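Long-range contacts in galactan 1,3-beta-galactosidase (Phanerochaete chrysosporium, PDB 7BYT), which probably hydrolyses beta-1,3-linked galactan from its ends, as an exo-acting glycosidase of family 43, and also binds carbohydrate: residues A[134-139]-A[156-161]; A[184-189]-A[202-207]. All coordinates share one frame; numbering follows the deposited sequence.

Interaction 1 (A[134-139]-A[156-161]); sequences DSRDES and SDNNQN. With GLA (alpha-D-galactopyranose), chain F.
Near the galactose pocket, Asp134 and Arg136 hold the type I' turn from Asp157 to Gln160, which joins strands 150-156 and 161-167. Two donors grip Asp134 OD2: the backbone N of Asn158 at 3.0 Å, on the anti lone pair (N-H...O 156°), and Arg136 NH1 at 2.9 Å, a salt bridge that meets the oxygen from above the carboxylate plane. Asp134 OD1 pairs with Lys129. Ser156 OG donates to a lone pair of Asp134 O, 2.6 Å away in the carbonyl plane; chi1 of -166° swings OG opposite its own N to get there. The turn belongs to the third blade, in chain order, of the five-bladed beta-propeller of this family, and a classic bulge sets Gln160 and Asn161 both against Ser156. With an alanine in place of Asp134, the Asn158 N-H would probably lose its acceptor, and Arg136 and Lys129 their shared counter-charge. Arg136 NH2 also donates to Tyr105 O. Arg136 CD lies 3.5 Å from Asn159 OD1, with guanidinium and amide planes 84° apart, and a water in the guanidinium plane joins NH1 to that OD1. A second water links Asn159 OD1 to Asp137 N, and Asp137 OD2 accepts galactose O2 at 2.6 Å.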
# COMPACT_ATOMS: atom_id res chain seq x y z
N ASP A 134 0.08 5.98 -25.22
CA ASP A 134 -0.20 6.41 -23.86
C ASP A 134 0.61 5.60 -22.85
O ASP A 134 0.82 4.39 -23.00
CB ASP A 134 -1.66 6.14 -23.50
CG ASP A 134 -2.63 7.07 -24.18
OD1 ASP A 134 -2.21 8.02 -24.87
OD2 ASP A 134 -3.84 6.83 -23.99
N SER A 135 0.99 6.27 -21.77
CA SER A 135 1.44 5.58 -20.57
C SER A 135 0.85 6.34 -19.39
O SER A 135 1.04 7.56 -19.27
CB SER A 135 2.97 5.56 -20.51
OG SER A 135 3.44 4.93 -19.33
N ARG A 136 0.10 5.63 -18.54
CA ARG A 136 -0.41 6.22 -17.30
C ARG A 136 0.24 5.51 -16.12
O ARG A 136 1.43 5.72 -15.89
CB ARG A 136 -1.95 6.27 -17.29
CG ARG A 136 -2.48 7.32 -18.28
CD ARG A 136 -4.01 7.38 -18.33
NE ARG A 136 -4.48 8.46 -19.20
CZ ARG A 136 -4.63 8.35 -20.51
NH1 ARG A 136 -4.32 7.20 -21.12
NH2 ARG A 136 -5.07 9.37 -21.22
N ASP A 137 -0.48 4.69 -15.36
CA ASP A 137 0.21 3.94 -14.31
C ASP A 137 1.37 3.16 -14.92
O ASP A 137 1.24 2.55 -15.98
CB ASP A 137 -0.73 2.93 -13.66
CG ASP A 137 -1.63 3.54 -12.62
OD1 ASP A 137 -1.80 4.78 -12.61
OD2 ASP A 137 -2.22 2.76 -11.85
N GLU A 138 2.51 3.18 -14.24
CA GLU A 138 3.70 2.50 -14.75
C GLU A 138 4.53 1.97 -13.59
O GLU A 138 4.36 2.34 -12.43
CB GLU A 138 4.55 3.40 -15.66
CG GLU A 138 4.91 4.77 -15.06
CD GLU A 138 5.68 4.71 -13.76
OE1 GLU A 138 5.26 5.43 -12.83
OE2 GLU A 138 6.71 4.01 -13.66
N SER A 139 5.45 1.09 -13.95
CA SER A 139 6.57 0.71 -13.10
C SER A 139 7.76 0.43 -13.98
O SER A 139 7.65 0.34 -15.20
CB SER A 139 6.26 -0.51 -12.23
OG SER A 139 7.23 -0.64 -11.20
N SER A 156 -1.64 1.43 -21.13
CA SER A 156 -1.64 2.20 -22.37
C SER A 156 -3.04 2.23 -22.98
O SER A 156 -3.97 1.59 -22.47
CB SER A 156 -0.60 1.62 -23.35
OG SER A 156 -0.34 2.50 -24.43
N ASP A 157 -3.18 2.99 -24.07
CA ASP A 157 -4.44 3.11 -24.83
C ASP A 157 -5.64 3.37 -23.92
O ASP A 157 -6.59 2.58 -23.85
CB ASP A 157 -4.65 1.91 -25.75
CG ASP A 157 -3.50 1.72 -26.70
OD1 ASP A 157 -3.12 2.72 -27.36
OD2 ASP A 157 -2.95 0.60 -26.76
N ASN A 158 -5.59 4.51 -23.24
CA ASN A 158 -6.64 4.91 -22.31
C ASN A 158 -6.94 3.80 -21.31
O ASN A 158 -8.09 3.48 -21.01
CB ASN A 158 -7.88 5.39 -23.05
CG ASN A 158 -7.67 6.76 -23.65
OD1 ASN A 158 -7.19 7.67 -22.97
ND2 ASN A 158 -7.98 6.92 -24.93
N ASN A 159 -5.87 3.19 -20.81
CA ASN A 159 -5.85 2.16 -19.78
C ASN A 159 -6.35 0.80 -20.24
O ASN A 159 -6.37 -0.13 -19.43
CB ASN A 159 -6.57 2.59 -18.49
CG ASN A 159 -5.87 3.73 -17.79
OD1 ASN A 159 -4.66 3.92 -17.94
ND2 ASN A 159 -6.63 4.50 -17.01
N GLN A 160 -6.73 0.64 -21.50
CA GLN A 160 -7.32 -0.62 -21.93
C GLN A 160 -6.27 -1.70 -22.15
O GLN A 160 -6.56 -2.88 -21.90
CB GLN A 160 -8.15 -0.42 -23.20
CG GLN A 160 -9.30 0.58 -23.04
CD GLN A 160 -10.13 0.35 -21.78
OE1 GLN A 160 -10.88 -0.63 -21.71
NE2 GLN A 160 -9.98 1.23 -20.78
N ASN A 161 -5.07 -1.34 -22.59
CA ASN A 161 -4.09 -2.32 -23.05
C ASN A 161 -2.82 -2.20 -22.22
O ASN A 161 -2.22 -1.11 -22.18
CB ASN A 161 -3.76 -2.12 -24.53
CG ASN A 161 -4.99 -2.16 -25.40
OD1 ASN A 161 -5.96 -2.87 -25.12
ND2 ASN A 161 -4.97 -1.38 -26.49
C1 GLA F . -5.51 5.12 -9.76
C2 GLA F . -4.04 5.17 -10.15
C3 GLA F . -3.38 6.30 -9.38
C4 GLA F . -4.04 7.63 -9.75
C5 GLA F . -5.56 7.52 -9.51
C6 GLA F . -6.30 8.76 -10.00
O1 GLA F . -5.62 4.91 -8.34
O2 GLA F . -3.46 3.91 -9.86
O3 GLA F . -1.97 6.35 -9.63
O4 GLA F . -3.76 8.00 -11.12
O5 GLA F . -6.11 6.36 -10.14
O6 GLA F . -6.33 8.79 -11.44
O HOH W 1 -2.12 5.35 -26.92
O HOH W 2 -3.27 4.61 -20.27
O HOH W 3 -3.32 3.95 -15.46

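Interaction 2 (A[184-189]-A[202-207]); sequences ATLEAP and ASHTSG. With GLA (alpha-D-galactopyranose), chain F.
Glu187 and Ser203 form an antiparallel hydrogen-bonded pair: Glu187 N donates to Ser203 O at 2.8 Å and nearly straight (165°), and Ser203 N returns a bond of 2.9 Å to Glu187 O. Just beyond, the chain turns a corner at Ala188. At the other end the link passes to a side chain, because His204 ND1 donates to Thr185 O at 3.0 Å, a bent bond (141°) approaching from above the carbonyl plane. Thr185 OG1 lies 3.2 Å from the same His204 ND1, a hydrogen bond whose direction is not settled. One face of the His204 ring carries Leu186 CD2, a CH-pi contact 3.9 Å from the ring centroid and offset toward the rim, while the carbonyl oxygens of Ala184 and Thr185 lie at the ring edge. Glu187 CG sits between its own N and carbonyl carbon (chi1 62°), and the extended chain beyond it sends the carboxylate to the sugar, with OE2 3.5 Å from galactose C1. On the way CG passes 3.5 Å from Ser203 OG, which is held by donating to His204 O and by Gln242 NE2. One water accepts from Gly207 N and donates to Glu187 OE2, tying the carboxylate to the loop rim of the pocket. The pair belongs to the fourth propeller blade, where strand 197-204 also pairs with 214-218. His204 NE2 binds Gln228, Ala188 O takes Asn243 ND2 from strand 242-249 of the next blade, and Leu186 and Pro189 pack on Phe162 of strand 161-167 in the blade before.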
# COMPACT_ATOMS: atom_id res chain seq x y z
N ALA A 184 -6.96 -5.71 -21.13
CA ALA A 184 -6.77 -6.20 -19.78
C ALA A 184 -7.14 -5.19 -18.69
O ALA A 184 -7.32 -5.60 -17.54
CB ALA A 184 -5.32 -6.68 -19.59
N THR A 185 -7.25 -3.90 -19.01
CA THR A 185 -7.57 -2.84 -18.04
C THR A 185 -6.80 -3.01 -16.74
O THR A 185 -7.36 -2.97 -15.64
CB THR A 185 -9.08 -2.68 -17.80
OG1 THR A 185 -9.62 -3.86 -17.18
CG2 THR A 185 -9.81 -2.41 -19.10
N LEU A 186 -5.49 -3.17 -16.86
CA LEU A 186 -4.61 -3.30 -15.70
C LEU A 186 -3.91 -1.99 -15.40
O LEU A 186 -3.51 -1.25 -16.30
CB LEU A 186 -3.54 -4.37 -15.96
CG LEU A 186 -4.08 -5.79 -16.16
CD1 LEU A 186 -2.91 -6.71 -16.48
CD2 LEU A 186 -4.80 -6.29 -14.91
N GLU A 187 -3.74 -1.71 -14.11
CA GLU A 187 -2.90 -0.58 -13.72
C GLU A 187 -2.12 -0.97 -12.46
O GLU A 187 -2.04 -2.14 -12.10
CB GLU A 187 -3.65 0.76 -13.70
CG GLU A 187 -4.77 0.83 -12.73
CD GLU A 187 -5.46 2.21 -12.65
OE1 GLU A 187 -5.25 3.13 -13.48
OE2 GLU A 187 -6.25 2.36 -11.71
N ALA A 188 -1.45 0.02 -11.86
CA ALA A 188 -0.61 -0.18 -10.68
C ALA A 188 0.28 -1.42 -10.77
O ALA A 188 0.28 -2.25 -9.85
CB ALA A 188 -1.48 -0.22 -9.42
N PRO A 189 1.07 -1.57 -11.83
CA PRO A 189 1.86 -2.80 -11.99
C PRO A 189 3.13 -2.83 -11.16
O PRO A 189 3.70 -1.80 -10.77
CB PRO A 189 2.23 -2.77 -13.48
CG PRO A 189 2.36 -1.28 -13.76
CD PRO A 189 1.21 -0.68 -13.00
N ALA A 202 -0.82 -6.53 -10.40
CA ALA A 202 -1.49 -5.35 -10.93
C ALA A 202 -2.90 -5.27 -10.37
O ALA A 202 -3.49 -6.27 -9.94
CB ALA A 202 -1.55 -5.38 -12.46
N SER A 203 -3.45 -4.06 -10.40
CA SER A 203 -4.86 -3.84 -10.11
C SER A 203 -5.63 -3.73 -11.41
O SER A 203 -5.07 -3.61 -12.49
CB SER A 203 -5.06 -2.57 -9.28
OG SER A 203 -4.94 -1.40 -10.09
N HIS A 204 -6.95 -3.79 -11.29
CA HIS A 204 -7.78 -3.35 -12.40
C HIS A 204 -8.02 -1.85 -12.27
O HIS A 204 -7.41 -1.17 -11.43
CB HIS A 204 -9.04 -4.21 -12.54
CG HIS A 204 -8.80 -5.50 -13.28
ND1 HIS A 204 -8.56 -5.54 -14.63
CD2 HIS A 204 -8.74 -6.78 -12.84
CE1 HIS A 204 -8.38 -6.80 -15.01
NE2 HIS A 204 -8.48 -7.57 -13.94
N THR A 205 -8.88 -1.30 -13.11
CA THR A 205 -9.03 0.15 -13.25
C THR A 205 -10.36 0.57 -12.62
O THR A 205 -11.42 0.42 -13.23
CB THR A 205 -9.00 0.57 -14.71
OG1 THR A 205 -10.01 -0.13 -15.45
CG2 THR A 205 -7.63 0.29 -15.32
N SER A 206 -10.30 1.09 -11.40
CA SER A 206 -11.46 1.64 -10.71
C SER A 206 -11.14 2.99 -10.08
O SER A 206 -11.65 3.31 -9.00
CB SER A 206 -12.06 0.65 -9.70
OG SER A 206 -11.08 0.21 -8.76
N GLY A 207 -10.29 3.78 -10.72
CA GLY A 207 -9.92 5.07 -10.14
C GLY A 207 -9.26 4.89 -8.79
O GLY A 207 -8.47 3.97 -8.58
C1 GLA F . -5.51 5.12 -9.76
C2 GLA F . -4.04 5.17 -10.15
C3 GLA F . -3.38 6.30 -9.38
C4 GLA F . -4.04 7.63 -9.75
C5 GLA F . -5.56 7.52 -9.51
C6 GLA F . -6.30 8.76 -10.00
O1 GLA F . -5.62 4.91 -8.34
O2 GLA F . -3.46 3.91 -9.86
O3 GLA F . -1.97 6.35 -9.63
O4 GLA F . -3.76 8.00 -11.12
O5 GLA F . -6.11 6.36 -10.14
O6 GLA F . -6.33 8.79 -11.44
O HOH W 4 -10.90 -2.68 -14.89
O HOH W 5 -7.91 1.56 -9.77
O HOH W 6 -8.69 3.90 -12.78

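Interactions 1 and 2 lie in consecutive blades and both touch the same galactose, their centres about 9 Å apart. Interaction 2 is the deeper: it buries 493 Å² against 275 Å², half of its twelve touching residues are buried, and its centre is about 14 Å from that of the chain, compared with about 20 Å. Its chemistry is strand pairing backed by aliphatic and ring contacts, whereas 134-139 meets 156-161 through charges, amides and waters at a hairpin turn. The two join directly: Asp137 OD2 probably accepts Ala188 N at 2.8 Å, and Gln160 O probably accepts Thr185 N. The acidic side chains of Asp137 and Glu187 lie about 3 Å apart (nearest atoms) beside the sugar.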